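Local atomic coordinates of sugar ABC transporter substrate-binding protein, BlMnBP1 (Bifidobacterium animalis subsp. lactis ATCC 27673, PDB entry 6I5R), a protein that binds mannobiose as the solute-binding component of an ABC transporter and probably delivers manno-oligosaccharides to it for uptake. Residues Ile27-Thr32 with Thr345-Phe350; Ala242-Leu247 with Gln412-Asp417; Glu258-Thr263 with Asp417-Thr422. All blocks are in the same frame, centred on the assembly; numbering follows the deposited sequence.

Contact 1. Residues Ile27-Thr32 with Thr345-Phe350; sequences IKLGET and TEDSGF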
loop_
_atom_site.group_PDB
_atom_site.type_symbol
_atom_site.label_atom_id
_atom_site.label_comp_id
_atom_site.label_asym_id
_atom_site.label_seq_id
_atom_site.Cartn_x
_atom_site.Cartn_y
_atom_site.Cartn_z
ATOM N N ILE A 27 -4.209 -23.716 -13.631
ATOM C CA ILE A 27 -5.366 -23.175 -14.335
ATOM C C ILE A 27 -4.927 -22.739 -15.722
ATOM O O ILE A 27 -4.005 -21.923 -15.860
ATOM C CB ILE A 27 -5.973 -21.998 -13.550
ATOM C CG1 ILE A 27 -6.497 -22.475 -12.202
ATOM C CG2 ILE A 27 -7.084 -21.328 -14.335
ATOM C CD1 ILE A 27 -6.966 -21.356 -11.359
ATOM N N LYS A 28 -5.637 -23.223 -16.740
ATOM C CA LYS A 28 -5.492 -22.756 -18.114
ATOM C C LYS A 28 -6.652 -21.830 -18.428
ATOM O O LYS A 28 -7.759 -22.302 -18.739
ATOM C CB LYS A 28 -5.478 -23.962 -19.046
ATOM C CG LYS A 28 -4.340 -25.033 -18.819
ATOM C CD LYS A 28 -4.705 -26.334 -19.619
ATOM C CE LYS A 28 -3.474 -27.233 -19.729
ATOM N NZ LYS A 28 -3.792 -28.605 -20.260
ATOM N N LEU A 29 -6.425 -20.524 -18.309
ATOM C CA LEU A 29 -7.504 -19.569 -18.540
ATOM C C LEU A 29 -8.143 -19.740 -19.929
ATOM O O LEU A 29 -7.452 -19.724 -20.966
ATOM C CB LEU A 29 -7.004 -18.140 -18.378
ATOM C CG LEU A 29 -6.725 -17.686 -16.990
ATOM C CD1 LEU A 29 -6.084 -16.275 -17.020
ATOM C CD2 LEU A 29 -8.000 -17.662 -16.142
ATOM N N GLY A 30 -9.485 -19.884 -19.964
ATOM C CA GLY A 30 -10.196 -20.157 -21.205
ATOM C C GLY A 30 -10.504 -21.608 -21.409
ATOM O O GLY A 30 -11.326 -21.944 -22.262
ATOM N N GLU A 31 -9.899 -22.478 -20.627
ATOM C CA GLU A 31 -10.197 -23.897 -20.725
ATOM C C GLU A 31 -10.638 -24.478 -19.397
ATOM O O GLU A 31 -11.679 -25.177 -19.320
ATOM C CB GLU A 31 -8.950 -24.610 -21.264
ATOM C CG GLU A 31 -8.683 -24.217 -22.707
ATOM C CD GLU A 31 -9.746 -24.711 -23.663
ATOM O OE1 GLU A 31 -10.574 -25.558 -23.233
ATOM O OE2 GLU A 31 -9.752 -24.262 -24.845
ATOM N N THR A 32 -9.882 -24.191 -18.342
ATOM C CA THR A 32 -10.221 -24.693 -17.019
ATOM C C THR A 32 -11.474 -24.021 -16.476
ATOM O O THR A 32 -11.656 -22.813 -16.627
ATOM C CB THR A 32 -9.073 -24.449 -16.038
ATOM O OG1 THR A 32 -7.850 -24.869 -16.649
ATOM C CG2 THR A 32 -9.290 -25.194 -14.711
ATOM N N THR A 345 -5.026 -11.106 -12.742
ATOM C CA THR A 345 -3.574 -10.984 -12.716
ATOM C C THR A 345 -2.979 -11.002 -14.115
ATOM O O THR A 345 -2.148 -10.158 -14.448
ATOM C CB THR A 345 -2.963 -12.107 -11.871
ATOM O OG1 THR A 345 -3.503 -12.043 -10.552
ATOM C CG2 THR A 345 -1.455 -11.956 -11.801
ATOM N N GLU A 346 -3.395 -11.951 -14.955
ATOM C CA GLU A 346 -2.701 -12.184 -16.214
ATOM C C GLU A 346 -3.328 -11.466 -17.391
ATOM O O GLU A 346 -2.599 -11.097 -18.321
ATOM C CB GLU A 346 -2.651 -13.674 -16.539
ATOM C CG GLU A 346 -2.003 -14.496 -15.467
ATOM C CD GLU A 346 -1.376 -15.749 -16.008
ATOM O OE1 GLU A 346 -1.650 -16.127 -17.191
ATOM O OE2 GLU A 346 -0.569 -16.350 -15.254
ATOM N N ASP A 347 -4.642 -11.204 -17.348
ATOM C CA ASP A 347 -5.364 -10.753 -18.543
ATOM C C ASP A 347 -6.047 -9.394 -18.415
ATOM O O ASP A 347 -6.182 -8.696 -19.431
ATOM C CB ASP A 347 -6.447 -11.783 -18.946
ATOM C CG ASP A 347 -5.877 -13.054 -19.594
ATOM O OD1 ASP A 347 -4.656 -13.268 -19.614
ATOM O OD2 ASP A 347 -6.667 -13.882 -20.090
ATOM N N SER A 348 -6.490 -9.001 -17.222
ATOM C CA SER A 348 -7.406 -7.872 -17.093
ATOM C C SER A 348 -6.810 -6.565 -17.589
ATOM O O SER A 348 -7.541 -5.705 -18.100
ATOM C CB SER A 348 -7.826 -7.680 -15.638
ATOM O OG SER A 348 -6.725 -7.348 -14.843
ATOM N N GLY A 349 -5.518 -6.343 -17.348
ATOM C CA GLY A 349 -4.937 -5.026 -17.526
ATOM C C GLY A 349 -5.068 -4.100 -16.329
ATOM O O GLY A 349 -4.725 -2.916 -16.444
ATOM N N PHE A 350 -5.566 -4.589 -15.188
ATOM C CA PHE A 350 -5.748 -3.723 -14.022
ATOM C C PHE A 350 -4.463 -2.963 -13.680
ATOM O O PHE A 350 -4.479 -1.745 -13.492
ATOM C CB PHE A 350 -6.238 -4.557 -12.823
ATOM C CG PHE A 350 -6.416 -3.761 -11.573
ATOM C CD1 PHE A 350 -5.365 -3.593 -10.651
ATOM C CD2 PHE A 350 -7.611 -3.145 -11.308
ATOM C CE1 PHE A 350 -5.527 -2.823 -9.515
ATOM C CE2 PHE A 350 -7.763 -2.370 -10.156
ATOM C CZ PHE A 350 -6.711 -2.225 -9.262
HETATM O O HOH W 1 -5.723 -16.956 -21.019
#

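Contact 2. Residues Ala242-Leu247 with Gln412-Asp417; sequences AVYKTL and QDIVVD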
loop_
_atom_site.group_PDB
_atom_site.type_symbol
_atom_site.label_atom_id
_atom_site.label_comp_id
_atom_site.label_asym_id
_atom_site.label_seq_id
_atom_site.Cartn_x
_atom_site.Cartn_y
_atom_site.Cartn_z
ATOM N N ALA A 242 13.413 9.384 10.639
ATOM C CA ALA A 242 13.414 10.506 9.715
ATOM C C ALA A 242 12.097 10.609 8.973
ATOM O O ALA A 242 11.735 11.693 8.503
ATOM C CB ALA A 242 14.565 10.383 8.722
ATOM N N VAL A 243 11.397 9.486 8.803
ATOM C CA VAL A 243 10.125 9.505 8.098
ATOM C C VAL A 243 9.066 10.175 8.948
ATOM O O VAL A 243 8.380 11.101 8.510
ATOM C CB VAL A 243 9.707 8.074 7.729
ATOM C CG1 VAL A 243 8.305 8.042 7.122
ATOM C CG2 VAL A 243 10.716 7.457 6.795
ATOM N N TYR A 244 8.912 9.704 10.178
ATOM C CA TYR A 244 7.885 10.252 11.049
ATOM C C TYR A 244 8.172 11.691 11.415
ATOM O O TYR A 244 7.234 12.467 11.581
ATOM C CB TYR A 244 7.762 9.409 12.313
ATOM C CG TYR A 244 7.349 7.972 12.023
ATOM C CD1 TYR A 244 6.149 7.695 11.387
ATOM C CD2 TYR A 244 8.166 6.918 12.355
ATOM C CE1 TYR A 244 5.780 6.394 11.110
ATOM C CE2 TYR A 244 7.812 5.623 12.069
ATOM C CZ TYR A 244 6.610 5.369 11.468
ATOM O OH TYR A 244 6.263 4.048 11.216
ATOM N N LYS A 245 9.452 12.055 11.548
ATOM C CA LYS A 245 9.798 13.450 11.792
ATOM C C LYS A 245 9.480 14.320 10.579
ATOM O O LYS A 245 9.233 15.515 10.726
ATOM C CB LYS A 245 11.278 13.564 12.155
ATOM C CG LYS A 245 11.770 14.990 12.392
ATOM C CD LYS A 245 13.219 14.935 12.876
ATOM C CE LYS A 245 13.632 16.227 13.629
ATOM N NZ LYS A 245 13.630 17.396 12.705
ATOM N N THR A 246 9.516 13.757 9.379
ATOM C CA THR A 246 9.074 14.520 8.216
ATOM C C THR A 246 7.635 14.978 8.389
ATOM O O THR A 246 7.307 16.152 8.177
ATOM C CB THR A 246 9.217 13.679 6.954
ATOM O OG1 THR A 246 10.609 13.438 6.689
ATOM C CG2 THR A 246 8.583 14.400 5.772
ATOM N N LEU A 247 6.750 14.055 8.757
ATOM C CA LEU A 247 5.360 14.440 8.975
ATOM C C LEU A 247 5.253 15.411 10.143
ATOM O O LEU A 247 4.576 16.440 10.050
ATOM C CB LEU A 247 4.496 13.211 9.237
ATOM C CG LEU A 247 3.059 13.518 9.620
ATOM C CD1 LEU A 247 2.311 14.215 8.531
ATOM C CD2 LEU A 247 2.363 12.190 9.955
ATOM N N GLN A 412 -2.032 9.708 13.266
ATOM C CA GLN A 412 -2.888 10.826 13.624
ATOM C C GLN A 412 -2.374 11.496 14.895
ATOM O O GLN A 412 -2.376 12.723 14.995
ATOM C CB GLN A 412 -4.340 10.349 13.767
ATOM C CG GLN A 412 -4.970 10.029 12.416
ATOM C CD GLN A 412 -6.340 9.377 12.497
ATOM O OE1 GLN A 412 -6.675 8.726 13.489
ATOM N NE2 GLN A 412 -7.136 9.544 11.433
ATOM N N ASP A 413 -1.863 10.701 15.844
ATOM C CA ASP A 413 -1.335 11.266 17.077
ATOM C C ASP A 413 -0.111 12.125 16.799
ATOM O O ASP A 413 0.067 13.181 17.413
ATOM C CB ASP A 413 -0.997 10.151 18.067
ATOM C CG ASP A 413 -0.660 10.681 19.447
ATOM O OD1 ASP A 413 -1.431 11.530 19.922
ATOM O OD2 ASP A 413 0.349 10.208 20.051
ATOM N N ILE A 414 0.729 11.717 15.847
ATOM C CA ILE A 414 1.842 12.575 15.454
ATOM C C ILE A 414 1.317 13.942 15.022
ATOM O O ILE A 414 1.825 14.988 15.445
ATOM C CB ILE A 414 2.679 11.925 14.337
ATOM C CG1 ILE A 414 3.349 10.652 14.842
ATOM C CG2 ILE A 414 3.741 12.910 13.852
ATOM C CD1 ILE A 414 4.111 9.868 13.801
ATOM N N VAL A 415 0.312 13.947 14.153
ATOM C CA VAL A 415 -0.250 15.205 13.662
ATOM C C VAL A 415 -0.814 16.014 14.819
ATOM O O VAL A 415 -0.611 17.228 14.919
ATOM C CB VAL A 415 -1.330 14.929 12.599
ATOM C CG1 VAL A 415 -2.067 16.227 12.190
ATOM C CG2 VAL A 415 -0.734 14.241 11.390
ATOM N N VAL A 416 -1.561 15.352 15.695
ATOM C CA VAL A 416 -2.180 16.046 16.818
ATOM C C VAL A 416 -1.103 16.648 17.705
ATOM O O VAL A 416 -1.200 17.801 18.131
ATOM C CB VAL A 416 -3.074 15.089 17.632
ATOM C CG1 VAL A 416 -3.478 15.752 18.900
ATOM C CG2 VAL A 416 -4.297 14.665 16.864
ATOM N N ASP A 417 -0.077 15.848 18.033
ATOM C CA ASP A 417 0.944 16.284 18.986
ATOM C C ASP A 417 1.771 17.411 18.398
ATOM O O ASP A 417 2.109 18.383 19.095
ATOM C CB ASP A 417 1.847 15.102 19.396
ATOM C CG ASP A 417 1.139 14.094 20.256
ATOM O OD1 ASP A 417 -0.060 14.285 20.499
ATOM O OD2 ASP A 417 1.758 13.090 20.656
#

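Contact 3. Residues Glu258-Thr263 with Asp417-Thr422; sequences EDYSTT and DAANRT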
loop_
_atom_site.group_PDB
_atom_site.type_symbol
_atom_site.label_atom_id
_atom_site.label_comp_id
_atom_site.label_asym_id
_atom_site.label_seq_id
_atom_site.Cartn_x
_atom_site.Cartn_y
_atom_site.Cartn_z
ATOM N N GLU A 258 -4.842 23.919 7.194
ATOM C CA GLU A 258 -5.188 24.684 8.388
ATOM C C GLU A 258 -5.830 23.785 9.439
ATOM O O GLU A 258 -5.562 23.914 10.642
ATOM C CB GLU A 258 -6.130 25.851 8.031
ATOM C CG GLU A 258 -6.807 26.442 9.296
ATOM C CD GLU A 258 -6.742 27.993 9.359
ATOM O OE1 GLU A 258 -6.549 28.673 8.292
ATOM O OE2 GLU A 258 -6.910 28.556 10.474
ATOM N N ASP A 259 -6.741 22.924 9.004
ATOM C CA ASP A 259 -7.522 22.102 9.918
ATOM C C ASP A 259 -7.453 20.637 9.541
ATOM O O ASP A 259 -8.215 20.199 8.682
ATOM C CB ASP A 259 -8.988 22.537 9.974
ATOM C CG ASP A 259 -9.761 21.799 11.056
ATOM O OD1 ASP A 259 -9.144 21.039 11.822
ATOM O OD2 ASP A 259 -10.990 21.987 11.149
ATOM N N TYR A 260 -6.583 19.892 10.221
ATOM C CA TYR A 260 -6.461 18.476 9.937
ATOM C C TYR A 260 -7.731 17.697 10.263
ATOM O O TYR A 260 -7.938 16.643 9.684
ATOM C CB TYR A 260 -5.265 17.905 10.704
ATOM C CG TYR A 260 -5.377 17.984 12.200
ATOM C CD1 TYR A 260 -6.206 17.125 12.902
ATOM C CD2 TYR A 260 -4.641 18.912 12.927
ATOM C CE1 TYR A 260 -6.312 17.190 14.267
ATOM C CE2 TYR A 260 -4.758 18.986 14.313
ATOM C CZ TYR A 260 -5.601 18.121 14.965
ATOM O OH TYR A 260 -5.719 18.161 16.342
ATOM N N SER A 261 -8.601 18.193 11.139
ATOM C CA SER A 261 -9.733 17.376 11.563
ATOM C C SER A 261 -10.828 17.322 10.510
ATOM O O SER A 261 -11.756 16.515 10.638
ATOM C CB SER A 261 -10.311 17.896 12.886
ATOM O OG SER A 261 -11.019 19.100 12.671
ATOM N N THR A 262 -10.728 18.119 9.455
ATOM C CA THR A 262 -11.769 18.156 8.450
ATOM C C THR A 262 -11.211 17.985 7.039
ATOM O O THR A 262 -11.828 18.430 6.073
ATOM C CB THR A 262 -12.570 19.457 8.555
ATOM O OG1 THR A 262 -11.743 20.566 8.195
ATOM C CG2 THR A 262 -13.081 19.679 9.951
ATOM N N THR A 263 -10.068 17.316 6.884
ATOM C CA THR A 263 -9.608 17.023 5.535
ATOM C C THR A 263 -10.619 16.154 4.798
ATOM O O THR A 263 -11.427 15.435 5.401
ATOM C CB THR A 263 -8.261 16.305 5.539
ATOM O OG1 THR A 263 -8.356 15.052 6.213
ATOM C CG2 THR A 263 -7.216 17.187 6.193
ATOM N N ASP A 417 -0.077 15.848 18.033
ATOM C CA ASP A 417 0.944 16.284 18.986
ATOM C C ASP A 417 1.771 17.411 18.398
ATOM O O ASP A 417 2.109 18.383 19.095
ATOM C CB ASP A 417 1.847 15.102 19.396
ATOM C CG ASP A 417 1.139 14.094 20.256
ATOM O OD1 ASP A 417 -0.060 14.285 20.499
ATOM O OD2 ASP A 417 1.758 13.090 20.656
ATOM N N ALA A 418 2.059 17.326 17.097
ATOM C CA ALA A 418 2.857 18.347 16.447
ATOM C C ALA A 418 2.075 19.647 16.320
ATOM O O ALA A 418 2.639 20.729 16.516
ATOM C CB ALA A 418 3.324 17.839 15.085
ATOM N N ALA A 419 0.769 19.555 16.043
ATOM C CA ALA A 419 -0.044 20.757 15.883
ATOM C C ALA A 419 -0.299 21.448 17.214
ATOM O O ALA A 419 -0.380 22.684 17.267
ATOM C CB ALA A 419 -1.366 20.409 15.232
ATOM N N ASN A 420 -0.454 20.686 18.297
ATOM C CA ASN A 420 -0.721 21.294 19.598
ATOM C C ASN A 420 0.521 21.419 20.472
ATOM O O ASN A 420 0.415 21.896 21.608
ATOM C CB ASN A 420 -1.822 20.505 20.346
ATOM C CG ASN A 420 -3.182 20.592 19.644
ATOM O OD1 ASN A 420 -3.963 21.563 19.811
ATOM N ND2 ASN A 420 -3.479 19.570 18.853
ATOM N N ARG A 421 1.686 21.010 19.970
ATOM C CA ARG A 421 2.967 21.144 20.677
ATOM C C ARG A 421 2.944 20.434 22.033
ATOM O O ARG A 421 3.537 20.895 23.009
ATOM C CB ARG A 421 3.358 22.624 20.839
ATOM C CG ARG A 421 3.527 23.398 19.518
ATOM C CD ARG A 421 3.805 24.913 19.674
ATOM N NE ARG A 421 2.571 25.693 19.607
ATOM C CZ ARG A 421 2.063 26.244 18.502
ATOM N NH1 ARG A 421 2.674 26.159 17.312
ATOM N NH2 ARG A 421 0.930 26.906 18.603
ATOM N N THR A 422 2.261 19.300 22.104
ATOM C CA THR A 422 2.182 18.571 23.366
ATOM C C THR A 422 3.429 17.735 23.605
ATOM O O THR A 422 3.801 17.490 24.756
ATOM C CB THR A 422 0.937 17.683 23.388
ATOM O OG1 THR A 422 1.003 16.727 22.333
ATOM C CG2 THR A 422 -0.298 18.516 23.239
#

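Contact 1. Residues Ile27-Thr32 with Thr345-Phe350
Leu29 and Asp347, the closest pair along the two backbones, have CA atoms 9.1 Å apart, so segments 27-32 and 345-350 meet through side chains and a water rather than main chain to main chain. The two side chains approach from opposite directions. CD1 of Leu29 lies 3.9 Å from OD2 of Asp347, and the same methyl comes within 4.3 Å of CB of Glu346. This is an apolar methyl beside one carboxylate oxygen and near the base of the neighbouring side chain. With CG beside the backbone N (chi1 -73°) and CD1 extended beyond it, anti to CA, the Leu29 methyl is carried across. A water spans the same gap: it donates to Leu29 O at 3.3 Å and, weakly, to Asp347 OD2. The 92 Å² buried in total is small, as fits a surface contact.

Leu29 is presented by a type II beta turn, Lys28 to Glu31, in the loop that leads into strand 38-44 of this solute-binding protein fold. The evidence is the bond from Glu31 N to Lys28 O (2.9 Å), with Gly30 at a positive phi of 97°. Lys28 O also accepts from Thr32 N, and Thr32 OG1 accepts a hydrogen bond from Lys28 N at 2.8 Å, so Lys28 and Thr32 are tied by a bond in each sense. On the other side, Asp347 is the first residue to leave the helical conformation after helix 331-346. An ST turn follows, in which Ser348 OG accepts from Phe350 N at 3.0 Å, with Gly349 as N-cap of helix 350-353. Met69 of helix 59-69 touches both Leu29 and Asp347. The hydroxyl of Tyr70 is hydrogen-bonded to Gly30 N and Thr32 O, and Lys342 of helix 331-346 reaches Ile27 O.

Contact 2. Residues Ala242-Leu247 with Gln412-Asp417
Ile414 meets Tyr244 and Leu247 with its two branches. Its CG1 arm runs beside the backbone N and continues extended to CD1, which lies 3.8 Å from CD1 of Tyr244 and 4.0 Å from Tyr244 CB. The two side chains cross at about a right angle, the methyl meeting the ring obliquely near its root. The other branch, CG2, faces Leu247, 4.2 Å from Leu247 CD2. That leucine methyl also touches CG2 of Val415 at 4.0 Å. Leu247 gets there with CG anti to its own N (chi1 174°), which swings the isopropyl end across, so that CD2 meets both partners at a slant.

Truncating Ile414 to an alanine would probably open a gap between the base of the Tyr244 ring and Leu247 CD2, leaving that methyl with Val415 alone across the contact. The ring has other restraints: its hydroxyl is hydrogen-bonded to Asp204, and Trp432 of helix 425-443 meets it edge-to-face. Met200 of helix 197-201 touches both Leu247 and Val415.

No hydrogen bond joins the two segments, and all four touching residues are buried. The axes come within 10.2 Å at a signed angle of -49°, with the N-to-C directions of the two segments nearer parallel than antiparallel. An interlocking of apolar side chains at this angle is consistent with ridges-into-grooves packing of two alpha helices, here 239-252 and 409-420.

Contact 3. Residues Glu258-Thr263 with Asp417-Thr422
An Asx turn at the entry to the short 3-10 segment 260-261 presents Tyr260 to Ala419 and Asn420, near the C-terminal end of helix 409-420. Its evidence is the carboxylate of Asp259: OD1 accepts from Ser261 N at 3.0 Å and from Ser261 OG at 2.8 Å, both donors coming from the same face of the carboxylate plane.

Tyr260 keeps CG between the backbone N and the carbonyl carbon (chi1 63°), a rotamer that brings ring atom CE2 within packing distance of the helix. CE2 lies 3.8 Å from Ala419 CB, which meets the ring obliquely. Further out, the phenol OH stands 3.6 Å from Asn420 ND2, with ring and amide planes nearly perpendicular at 86°. The amide nitrogen is hydrogen-bonded to Val416 O. Just beyond, Arg421 takes a positive phi and Thr422 N bonds back to Asp417 O at 3.1 Å.

The ring of Tyr260 also rests on Val415 and Val416 one turn earlier and meets Phe194, while Ala419 turns part of its surface to Val251 of helix 239-252.

How the contacts relate
Contacts 2 and 3 are neighbours, with centres 10 Å apart: they share Asp417 and helix 409-420, and Val415 CG1 touches Tyr260 CG at 3.7 Å. Contact 1 lies on the opposite side of the chain's centre, its centre about 43 Å from that of contact 2 and about 47 Å from that of contact 3, consistent with different lobes of a binding protein of this family. Of the pocket residues, Asn45 to Asp48 succeed strand 38-44, which follows 27-32, while Trp265, Glu266 and Lys269 lie on the helix after 258-263. Trp198 shares helix 197-201 with Met200, which packs on contact 2. A zinc ion lies about 10 Å from the Ile414 side chain.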